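PDB 2V7S: putative lipoprotein LppA from Mycobacterium tuberculosis, which is of unknown function but is probably a membrane-anchored lipoprotein of the cell envelope, belonging to a family confined to pathogenic mycobacteria. Local coordinates for residues A[72-77]-A[137-141]; A[84-89]-A[118-124]; A[110-116]-A[184-190]. All blocks are in the same frame, centred on the assembly; numbering follows the deposited sequence.

Contact 1: residues A[72-77]-A[137-141]; sequences IIADRV and IVREE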
loop_
_atom_site.group_PDB
_atom_site.type_symbol
_atom_site.label_atom_id
_atom_site.label_comp_id
_atom_site.label_asym_id
_atom_site.label_seq_id
_atom_site.Cartn_x
_atom_site.Cartn_y
_atom_site.Cartn_z
ATOM N N ILE A 72 13.992 28.589 19.103
ATOM C CA ILE A 72 14.177 28.330 20.529
ATOM C C ILE A 72 15.527 27.662 20.799
ATOM O O ILE A 72 16.246 28.052 21.751
ATOM C CB ILE A 72 13.021 27.481 21.090
ATOM C CG1 ILE A 72 11.769 28.361 21.212
ATOM C CG2 ILE A 72 13.364 26.877 22.500
ATOM C CD1 ILE A 72 10.485 27.548 21.384
ATOM N N ILE A 73 15.837 26.632 20.016
ATOM C CA ILE A 73 17.100 25.901 20.186
ATOM C C ILE A 73 18.289 26.850 19.933
ATOM O O ILE A 73 19.246 26.883 20.715
ATOM C CB ILE A 73 17.187 24.666 19.235
ATOM C CG1 ILE A 73 16.213 23.555 19.694
ATOM C CG2 ILE A 73 18.662 24.094 19.187
ATOM C CD1 ILE A 73 15.890 22.522 18.605
ATOM N N ALA A 74 18.235 27.559 18.808
ATOM C CA ALA A 74 19.326 28.441 18.393
ATOM C C ALA A 74 19.558 29.522 19.457
ATOM O O ALA A 74 20.705 29.831 19.775
ATOM C CB ALA A 74 18.996 29.058 17.016
ATOM N N ASP A 75 18.480 30.093 19.993
ATOM C CA ASP A 75 18.563 31.114 21.057
ATOM C C ASP A 75 19.195 30.581 22.335
ATOM O O ASP A 75 20.075 31.216 22.881
ATOM C CB ASP A 75 17.195 31.741 21.380
ATOM C CG ASP A 75 16.834 32.840 20.408
ATOM O OD1 ASP A 75 17.751 33.418 19.810
ATOM O OD2 ASP A 75 15.651 33.149 20.242
ATOM N N ARG A 76 18.763 29.418 22.773
ATOM C CA ARG A 76 19.281 28.750 23.963
ATOM C C ARG A 76 20.771 28.377 23.726
ATOM O O ARG A 76 21.609 28.509 24.616
ATOM C CB ARG A 76 18.446 27.478 24.225
ATOM C CG ARG A 76 17.006 27.706 24.841
ATOM C CD ARG A 76 16.442 26.368 25.309
ATOM N NE ARG A 76 17.285 25.926 26.421
ATOM C CZ ARG A 76 17.405 24.691 26.877
ATOM N NH1 ARG A 76 18.233 24.461 27.889
ATOM N NH2 ARG A 76 16.717 23.697 26.340
ATOM N N VAL A 77 21.086 27.939 22.508
ATOM C CA VAL A 77 22.479 27.589 22.179
ATOM C C VAL A 77 23.362 28.822 22.262
ATOM O O VAL A 77 24.409 28.803 22.906
ATOM C CB VAL A 77 22.627 26.870 20.807
ATOM C CG1 VAL A 77 24.108 26.772 20.425
ATOM C CG2 VAL A 77 22.030 25.470 20.899
ATOM N N ILE A 137 21.291 20.719 24.380
ATOM C CA ILE A 137 20.132 21.575 24.198
ATOM C C ILE A 137 19.228 21.016 23.099
ATOM O O ILE A 137 18.013 20.950 23.275
ATOM C CB ILE A 137 20.544 23.048 23.923
ATOM C CG1 ILE A 137 21.172 23.654 25.178
ATOM C CG2 ILE A 137 19.333 23.876 23.499
ATOM C CD1 ILE A 137 22.157 24.827 24.869
ATOM N N VAL A 138 19.826 20.581 21.987
ATOM C CA VAL A 138 19.043 19.946 20.897
ATOM C C VAL A 138 18.312 18.724 21.451
ATOM O O VAL A 138 17.114 18.532 21.200
ATOM C CB VAL A 138 19.920 19.537 19.659
ATOM C CG1 VAL A 138 19.088 18.823 18.601
ATOM C CG2 VAL A 138 20.602 20.749 19.018
ATOM N N ARG A 139 19.036 17.901 22.221
ATOM C CA ARG A 139 18.434 16.728 22.834
ATOM C C ARG A 139 17.231 17.065 23.694
ATOM O O ARG A 139 16.213 16.403 23.581
ATOM C CB ARG A 139 19.459 15.956 23.660
ATOM C CG ARG A 139 18.919 14.653 24.253
ATOM C CD ARG A 139 19.887 14.055 25.256
ATOM N NE ARG A 139 20.004 14.873 26.458
ATOM C CZ ARG A 139 19.050 14.986 27.383
ATOM N NH1 ARG A 139 19.258 15.748 28.449
ATOM N NH2 ARG A 139 17.884 14.353 27.236
ATOM N N GLU A 140 17.355 18.076 24.551
ATOM C CA GLU A 140 16.247 18.491 25.411
ATOM C C GLU A 140 15.015 18.893 24.626
ATOM O O GLU A 140 13.896 18.502 24.990
ATOM C CB GLU A 140 16.675 19.629 26.323
ATOM C CG GLU A 140 17.557 19.187 27.479
ATOM C CD GLU A 140 18.040 20.345 28.306
ATOM O OE1 GLU A 140 17.733 21.511 27.951
ATOM O OE2 GLU A 140 18.716 20.090 29.319
ATOM N N GLU A 141 15.208 19.642 23.537
ATOM C CA GLU A 141 14.062 20.130 22.756
ATOM C C GLU A 141 13.488 19.028 21.889
ATOM O O GLU A 141 12.260 18.878 21.808
ATOM C CB GLU A 141 14.429 21.362 21.918
ATOM C CG GLU A 141 14.975 22.561 22.759
ATOM C CD GLU A 141 13.948 23.194 23.712
ATOM O OE1 GLU A 141 12.736 23.041 23.495
ATOM O OE2 GLU A 141 14.357 23.889 24.670
#
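Glu-140 OE1 is gripped by both terminal nitrogens of Arg-76: NH1 reaches it at 3.0 Å and NH2 at 2.9 Å, so the guanidinium meets this one oxygen end-on. Both donors arrive nearly along the oxygen's C-O axis, and the guanidinium and carboxylate lie almost coplanar. NH2 is shared: its other N-H goes to Glu-141 OE2, with Arg-76 NH2 and Glu-141 OE2 2.9 Å apart. That bond enters on the anti side of the second carboxylate, whose plane stands 77° from the guanidinium. Two bends let Arg-76 and Glu-141 meet from opposite directions, one in the arginine at chi3 (66°) and one in the glutamate at chi2 (-66°). The other oxygen of Glu-141 pairs with Lys-144. Beneath the salt-bridge network Ile-137 CG2 lies over one face of the guanidinium, offset toward its rim, while Ile-137 CD1 packs 4.0 Å from Val-77 CG2. Ile-73 runs past the folded Glu-141 in the reverse direction, its CG1 3.5 Å from Glu-141 CG, and turns CG2 onto Val-138 CG2 at 3.9 Å. Helices 59-80 and 128-143 thus pack in a roughly antiparallel sense, their local axes 9.8 Å apart, on the side of the six-stranded sheet where Ile-73 and Val-138 both touch Phe-171. Three bonds in or near its plane, with an aliphatic group over one face, fix the orientation of the guanidinium; one cation between two carboxylates should ease their mutual repulsion and favour their ionised forms, with Lys-144 adding to the effect.

Contact 2: residues A[84-89]-A[118-124]; sequences QTWKFD and NSVMFGA. With GOL (glycerol), chain B.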
loop_
_atom_site.group_PDB
_atom_site.type_symbol
_atom_site.label_atom_id
_atom_site.label_comp_id
_atom_site.label_asym_id
_atom_site.label_seq_id
_atom_site.Cartn_x
_atom_site.Cartn_y
_atom_site.Cartn_z
ATOM N N GLN A 84 28.510 33.096 20.647
ATOM C CA GLN A 84 27.808 32.416 19.552
ATOM C C GLN A 84 26.620 33.250 19.048
ATOM O O GLN A 84 25.921 33.910 19.820
ATOM C CB GLN A 84 27.420 30.966 19.887
ATOM C CG GLN A 84 26.828 30.122 18.697
ATOM C CD GLN A 84 27.803 29.874 17.542
ATOM O OE1 GLN A 84 28.437 28.827 17.457
ATOM N NE2 GLN A 84 27.880 30.813 16.627
ATOM N N THR A 85 26.449 33.263 17.734
ATOM C CA THR A 85 25.342 33.960 17.093
ATOM C C THR A 85 24.667 33.003 16.073
ATOM O O THR A 85 25.206 31.938 15.745
ATOM C CB THR A 85 25.850 35.213 16.332
ATOM O OG1 THR A 85 26.804 34.823 15.336
ATOM C CG2 THR A 85 26.501 36.246 17.291
ATOM N N TRP A 86 23.507 33.395 15.571
ATOM C CA TRP A 86 22.807 32.602 14.568
ATOM C C TRP A 86 21.903 33.473 13.721
ATOM O O TRP A 86 21.579 34.603 14.089
ATOM C CB TRP A 86 21.987 31.475 15.212
ATOM C CG TRP A 86 20.783 31.942 15.991
ATOM C CD1 TRP A 86 20.755 32.378 17.290
ATOM C CD2 TRP A 86 19.443 32.035 15.507
ATOM N NE1 TRP A 86 19.464 32.719 17.646
ATOM C CE2 TRP A 86 18.644 32.534 16.565
ATOM C CE3 TRP A 86 18.839 31.742 14.283
ATOM C CZ2 TRP A 86 17.250 32.732 16.444
ATOM C CZ3 TRP A 86 17.446 31.948 14.141
ATOM C CH2 TRP A 86 16.670 32.425 15.236
ATOM N N LYS A 87 21.509 32.926 12.575
ATOM C CA LYS A 87 20.434 33.508 11.759
ATOM C C LYS A 87 19.748 32.361 11.013
ATOM O O LYS A 87 20.342 31.285 10.833
ATOM C CB LYS A 87 21.007 34.512 10.749
ATOM C CG LYS A 87 21.932 33.889 9.694
ATOM C CD LYS A 87 22.543 34.954 8.749
ATOM C CE LYS A 87 23.189 34.304 7.535
ATOM N NZ LYS A 87 23.426 35.306 6.378
ATOM N N PHE A 88 18.508 32.593 10.585
ATOM C CA PHE A 88 17.915 31.763 9.588
ATOM C C PHE A 88 18.663 31.996 8.301
ATOM O O PHE A 88 18.973 33.112 7.949
ATOM C CB PHE A 88 16.426 32.048 9.432
ATOM C CG PHE A 88 15.625 31.526 10.566
ATOM C CD1 PHE A 88 14.915 32.389 11.389
ATOM C CD2 PHE A 88 15.609 30.157 10.829
ATOM C CE1 PHE A 88 14.162 31.872 12.486
ATOM C CE2 PHE A 88 14.878 29.631 11.885
ATOM C CZ PHE A 88 14.159 30.499 12.725
ATOM N N ASP A 89 18.992 30.919 7.613
ATOM C CA ASP A 89 19.707 31.008 6.351
ATOM C C ASP A 89 18.878 31.873 5.410
ATOM O O ASP A 89 17.706 31.622 5.207
ATOM C CB ASP A 89 19.855 29.596 5.801
ATOM C CG ASP A 89 20.815 29.490 4.628
ATOM O OD1 ASP A 89 21.034 30.459 3.854
ATOM O OD2 ASP A 89 21.346 28.369 4.484
ATOM N N ASN A 118 12.830 26.304 8.872
ATOM C CA ASN A 118 13.820 27.190 8.217
ATOM C C ASN A 118 15.203 26.824 8.776
ATOM O O ASN A 118 15.365 26.747 10.000
ATOM C CB ASN A 118 13.535 28.669 8.493
ATOM C CG ASN A 118 12.201 29.144 7.928
ATOM O OD1 ASN A 118 11.472 28.409 7.278
ATOM N ND2 ASN A 118 11.878 30.384 8.202
ATOM N N SER A 119 16.163 26.579 7.885
ATOM C CA SER A 119 17.544 26.263 8.261
ATOM C C SER A 119 18.195 27.382 9.103
ATOM O O SER A 119 18.034 28.559 8.820
ATOM C CB SER A 119 18.417 26.036 7.027
ATOM O OG SER A 119 17.815 25.092 6.141
ATOM N N VAL A 120 18.928 26.970 10.132
ATOM C CA VAL A 120 19.597 27.861 11.057
ATOM C C VAL A 120 21.090 27.763 10.741
ATOM O O VAL A 120 21.607 26.647 10.616
ATOM C CB VAL A 120 19.335 27.457 12.515
ATOM C CG1 VAL A 120 20.378 28.105 13.445
ATOM C CG2 VAL A 120 17.890 27.873 12.971
HETATM N N MSE A 121 21.759 28.916 10.579
HETATM C CA MSE A 121 23.213 28.964 10.382
HETATM C C MSE A 121 23.882 29.624 11.595
HETATM O O MSE A 121 23.531 30.763 11.929
HETATM C CB MSE A 121 23.509 29.855 9.185
HETATM C CG MSE A 121 25.000 30.077 8.962
HETATM SE SE MSE A 121 25.738 28.498 8.112
HETATM C CE MSE A 121 24.823 28.729 6.352
ATOM N N PHE A 122 24.869 28.973 12.221
ATOM C CA PHE A 122 25.531 29.598 13.387
ATOM C C PHE A 122 26.708 30.450 12.883
ATOM O O PHE A 122 27.234 30.191 11.815
ATOM C CB PHE A 122 25.986 28.563 14.432
ATOM C CG PHE A 122 24.826 27.873 15.134
ATOM C CD1 PHE A 122 24.366 26.641 14.678
ATOM C CD2 PHE A 122 24.210 28.466 16.231
ATOM C CE1 PHE A 122 23.275 26.004 15.311
ATOM C CE2 PHE A 122 23.086 27.847 16.871
ATOM C CZ PHE A 122 22.663 26.587 16.393
ATOM N N GLY A 123 27.052 31.494 13.623
ATOM C CA GLY A 123 28.092 32.437 13.211
ATOM C C GLY A 123 29.467 31.811 13.330
ATOM O O GLY A 123 30.303 31.892 12.393
ATOM N N ALA A 124 29.713 31.197 14.477
ATOM C CA ALA A 124 31.017 30.590 14.777
ATOM C C ALA A 124 30.920 29.071 14.765
ATOM O O ALA A 124 29.816 28.502 14.980
ATOM C CB ALA A 124 31.519 31.063 16.140
HETATM C C1 GOL B . 26.983 34.204 10.279
HETATM O O1 GOL B . 27.214 32.926 9.704
HETATM C C2 GOL B . 25.849 34.099 11.291
HETATM O O2 GOL B . 24.968 33.075 10.910
HETATM C C3 GOL B . 25.123 35.427 11.453
HETATM O O3 GOL B . 25.153 35.806 12.808
HETATM O O HOH W 1 16.125 29.924 6.525
#
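Trp-86 CG sits between its backbone N and carbonyl carbon (chi1 70°), which turns the indole over the strands so that CE3 lies 4.0 Å from Val-120 CG1. Phe-88 has its CG anti to the carbonyl carbon (chi1 -73°), setting CE2 against Val-120 CG2 at 3.7 Å and CD2 against Asn-118 CB at 3.5 Å. Its ring and the Asn-118 amide are almost perpendicular. The two aromatics also meet edge-to-face: the Trp-86 edge, led by CZ3, points at the centre of the Phe-88 ring. Phe-122 brings CD2 to 3.9 Å from Trp-86 CB, and Val-120 CG1 rests over one of its faces near the rim. Strands 86-88 and 120-122 form an antiparallel pair at one end of the six-stranded sheet, 86-88 being outermost in this chain and 120-122 continuing to 179-184. Helix 59-80 packs over the Trp-86 and Phe-88 side, where Trp-86 NE1 bonds Asp-75. Lys-87 and Met-121 are the hydrogen-bonded pair, with Met-121 N 2.8 Å from Lys-87 O. At the ends Asp-89 N donates to Ser-119 O and Gly-123 N to Thr-85 O. On the Lys-87 and Met-121 face a glycerol, probably from the crystallisation liquor, donates from O2 to Met-121 O at 2.9 Å and joins its O3 to Thr-85 OG1 at 3.2 Å.

Contact 3: residues A[110-116]-A[184-190]; sequences DIARRPI and TGDCFLL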
loop_
_atom_site.group_PDB
_atom_site.type_symbol
_atom_site.label_atom_id
_atom_site.label_comp_id
_atom_site.label_asym_id
_atom_site.label_seq_id
_atom_site.Cartn_x
_atom_site.Cartn_y
_atom_site.Cartn_z
ATOM N N ASP A 110 1.318 15.866 -3.004
ATOM C CA ASP A 110 0.076 16.647 -3.162
ATOM C C ASP A 110 -0.930 16.385 -2.025
ATOM O O ASP A 110 -2.003 17.020 -1.938
ATOM C CB ASP A 110 -0.578 16.311 -4.500
ATOM C CG ASP A 110 -0.978 14.856 -4.587
ATOM O OD1 ASP A 110 -0.111 13.975 -4.317
ATOM O OD2 ASP A 110 -2.165 14.582 -4.922
ATOM N N ILE A 111 -0.594 15.428 -1.185
ATOM C CA ILE A 111 -1.454 15.034 -0.072
ATOM C C ILE A 111 -0.867 15.385 1.293
ATOM O O ILE A 111 -1.561 15.927 2.140
ATOM C CB ILE A 111 -1.737 13.510 -0.127
ATOM C CG1 ILE A 111 -2.499 13.178 -1.416
ATOM C CG2 ILE A 111 -2.521 13.046 1.108
ATOM C CD1 ILE A 111 -2.377 11.730 -1.859
ATOM N N ALA A 112 0.383 14.981 1.524
ATOM C CA ALA A 112 1.031 15.181 2.810
ATOM C C ALA A 112 2.534 15.402 2.584
ATOM O O ALA A 112 3.068 14.941 1.584
ATOM C CB ALA A 112 0.835 13.995 3.690
ATOM N N ARG A 113 3.171 16.155 3.478
ATOM C CA ARG A 113 4.631 16.399 3.430
ATOM C C ARG A 113 5.145 16.431 4.849
ATOM O O ARG A 113 4.371 16.634 5.798
ATOM C CB ARG A 113 4.959 17.732 2.741
ATOM C CG ARG A 113 4.635 17.743 1.250
ATOM C CD ARG A 113 4.779 19.135 0.640
ATOM N NE ARG A 113 4.107 19.188 -0.649
ATOM C CZ ARG A 113 4.379 20.054 -1.622
ATOM N NH1 ARG A 113 5.344 20.965 -1.465
ATOM N NH2 ARG A 113 3.705 19.991 -2.769
ATOM N N ARG A 114 6.463 16.260 4.977
ATOM C CA ARG A 114 7.145 16.380 6.251
ATOM C C ARG A 114 7.732 17.802 6.281
ATOM O O ARG A 114 8.491 18.182 5.348
ATOM C CB ARG A 114 8.269 15.324 6.325
ATOM C CG ARG A 114 7.768 13.853 6.335
ATOM C CD ARG A 114 8.992 12.894 6.389
ATOM N NE ARG A 114 9.707 12.941 7.684
ATOM C CZ ARG A 114 11.015 12.671 7.848
ATOM N NH1 ARG A 114 11.783 12.344 6.807
ATOM N NH2 ARG A 114 11.582 12.748 9.057
ATOM N N PRO A 115 7.352 18.613 7.303
ATOM C CA PRO A 115 7.891 19.978 7.345
ATOM C C PRO A 115 9.389 19.984 7.607
ATOM O O PRO A 115 9.898 19.089 8.269
ATOM C CB PRO A 115 7.156 20.627 8.507
ATOM C CG PRO A 115 6.562 19.511 9.317
ATOM C CD PRO A 115 6.410 18.333 8.405
ATOM N N ILE A 116 10.065 20.989 7.049
ATOM C CA ILE A 116 11.471 21.235 7.311
ATOM C C ILE A 116 11.506 22.646 7.887
ATOM O O ILE A 116 11.014 23.629 7.278
ATOM C CB ILE A 116 12.299 21.185 6.013
ATOM C CG1 ILE A 116 12.261 19.778 5.365
ATOM C CG2 ILE A 116 13.748 21.703 6.272
ATOM C CD1 ILE A 116 12.861 19.762 3.951
ATOM N N THR A 184 13.505 18.186 10.583
ATOM C CA THR A 184 12.450 17.704 9.718
ATOM C C THR A 184 11.416 17.069 10.621
ATOM O O THR A 184 11.762 16.381 11.593
ATOM C CB THR A 184 13.002 16.652 8.733
ATOM O OG1 THR A 184 14.030 17.273 7.966
ATOM C CG2 THR A 184 11.920 16.180 7.766
ATOM N N GLY A 185 10.156 17.311 10.314
ATOM C CA GLY A 185 9.091 16.775 11.168
ATOM C C GLY A 185 8.488 15.495 10.626
ATOM O O GLY A 185 8.911 14.943 9.620
ATOM N N ASP A 186 7.483 15.012 11.346
ATOM C CA ASP A 186 6.713 13.884 10.939
ATOM C C ASP A 186 5.867 14.324 9.732
ATOM O O ASP A 186 5.888 15.503 9.370
ATOM C CB ASP A 186 5.838 13.481 12.135
ATOM C CG ASP A 186 5.115 12.175 11.930
ATOM O OD1 ASP A 186 5.498 11.395 11.062
ATOM O OD2 ASP A 186 4.175 11.916 12.693
ATOM N N CYS A 187 5.146 13.373 9.127
ATOM C CA CYS A 187 4.301 13.593 7.971
ATOM C C CYS A 187 2.995 14.260 8.425
ATOM O O CYS A 187 2.410 13.846 9.443
ATOM C CB CYS A 187 4.016 12.230 7.263
ATOM S SG CYS A 187 2.993 12.395 5.777
ATOM N N PHE A 188 2.556 15.307 7.719
ATOM C CA PHE A 188 1.252 15.954 8.036
ATOM C C PHE A 188 0.541 16.177 6.729
ATOM O O PHE A 188 1.178 16.474 5.757
ATOM C CB PHE A 188 1.419 17.343 8.711
ATOM C CG PHE A 188 2.035 17.295 10.090
ATOM C CD1 PHE A 188 3.415 17.127 10.241
ATOM C CD2 PHE A 188 1.240 17.401 11.240
ATOM C CE1 PHE A 188 4.005 17.039 11.523
ATOM C CE2 PHE A 188 1.827 17.350 12.542
ATOM C CZ PHE A 188 3.232 17.172 12.658
ATOM N N LEU A 189 -0.780 16.029 6.727
ATOM C CA LEU A 189 -1.619 16.404 5.598
ATOM C C LEU A 189 -1.518 17.891 5.336
ATOM O O LEU A 189 -1.515 18.703 6.264
ATOM C CB LEU A 189 -3.099 16.060 5.917
ATOM C CG LEU A 189 -3.495 14.614 6.267
ATOM C CD1 LEU A 189 -5.000 14.464 6.553
ATOM C CD2 LEU A 189 -3.124 13.740 5.052
ATOM N N LEU A 190 -1.477 18.261 4.058
ATOM C CA LEU A 190 -1.590 19.648 3.678
ATOM C C LEU A 190 -2.950 20.212 4.120
ATOM O O LEU A 190 -3.937 19.486 4.133
ATOM C CB LEU A 190 -1.476 19.730 2.144
ATOM C CG LEU A 190 -0.194 19.139 1.514
ATOM C CD1 LEU A 190 -0.252 19.188 -0.024
ATOM C CD2 LEU A 190 1.054 19.888 2.008
#
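Arg-114 meets residues 184-190 with its whole side chain. CG passes Cys-187 CA, and a bend at chi3 (69°) carries NE to Gly-185 O at 2.9 Å. The donor approaches nearly in line with the carbonyl, but the oxygen lies 30° out of the guanidinium plane. Thr-184, its CG2 anti to the backbone N (chi1 -59° for OG1), lays that methyl over the middle of the guanidinium, 3.6 Å from Arg-114 CZ. Thr-184 OG1 stays on the Ile-116 side, where the two side chains run alongside each other. Arg-114 NH2 bonds the carbonyl of Gly-168. Pro-115 CD packs against Phe-188 CD1 at 3.7 Å, proline and aromatic side chains crossing at about a right angle, and Lys-56 adds a cation-pi contact to that ring. Strand 112-114 is the middle strand of a small three-stranded antiparallel sheet, between 102-103 and 188-189. Arg-113 and Phe-188 exchange two backbone bonds in it, while Gly-185 N to Pro-115 O, 2.7 Å, belongs to a separate pairing displaced by one residue. Ala-112 CB faces Cys-187 SG at 3.4 Å; that sulfur, set anti to its backbone N, forms the disulfide with Cys-104, joining the 184-190 segment covalently to the chain just after strand 102-103. Leu-190, just ahead of helix 191-194, spreads its methyls: CD1 lies 3.4 Å from Asp-110 O and CD2 4.0 Å from Arg-113 CD, whose extended chain ends at Ala-109 and Asn-100 carbonyls. Asp-186 turns away to Lys-56 and to Thr-37 of the second subunit.

Contacts 1 and 2 lie side by side, centres about 13 Å apart, and touch where Ala-74, Asp-75 and Val-77 of helix 59-80 meet Trp-86, Val-120 and Phe-122. Contact 2 is nested within the chain loop closed by contact 1: helix 59-80 leads to strand 86-88, and strand 120-122 to helix 128-143. Contact 3 is centred about 23 Å from the centre of contact 1 and about 24 Å from that of contact 2, in the smaller three-stranded sheet. Segment 110-116 lies within the loops closed by contacts 1 and 2 and 184-190 beyond them, so contact 3 crosses both along the chain. Early and late parts of the sequence are thereby woven into one helix-and-sheet body.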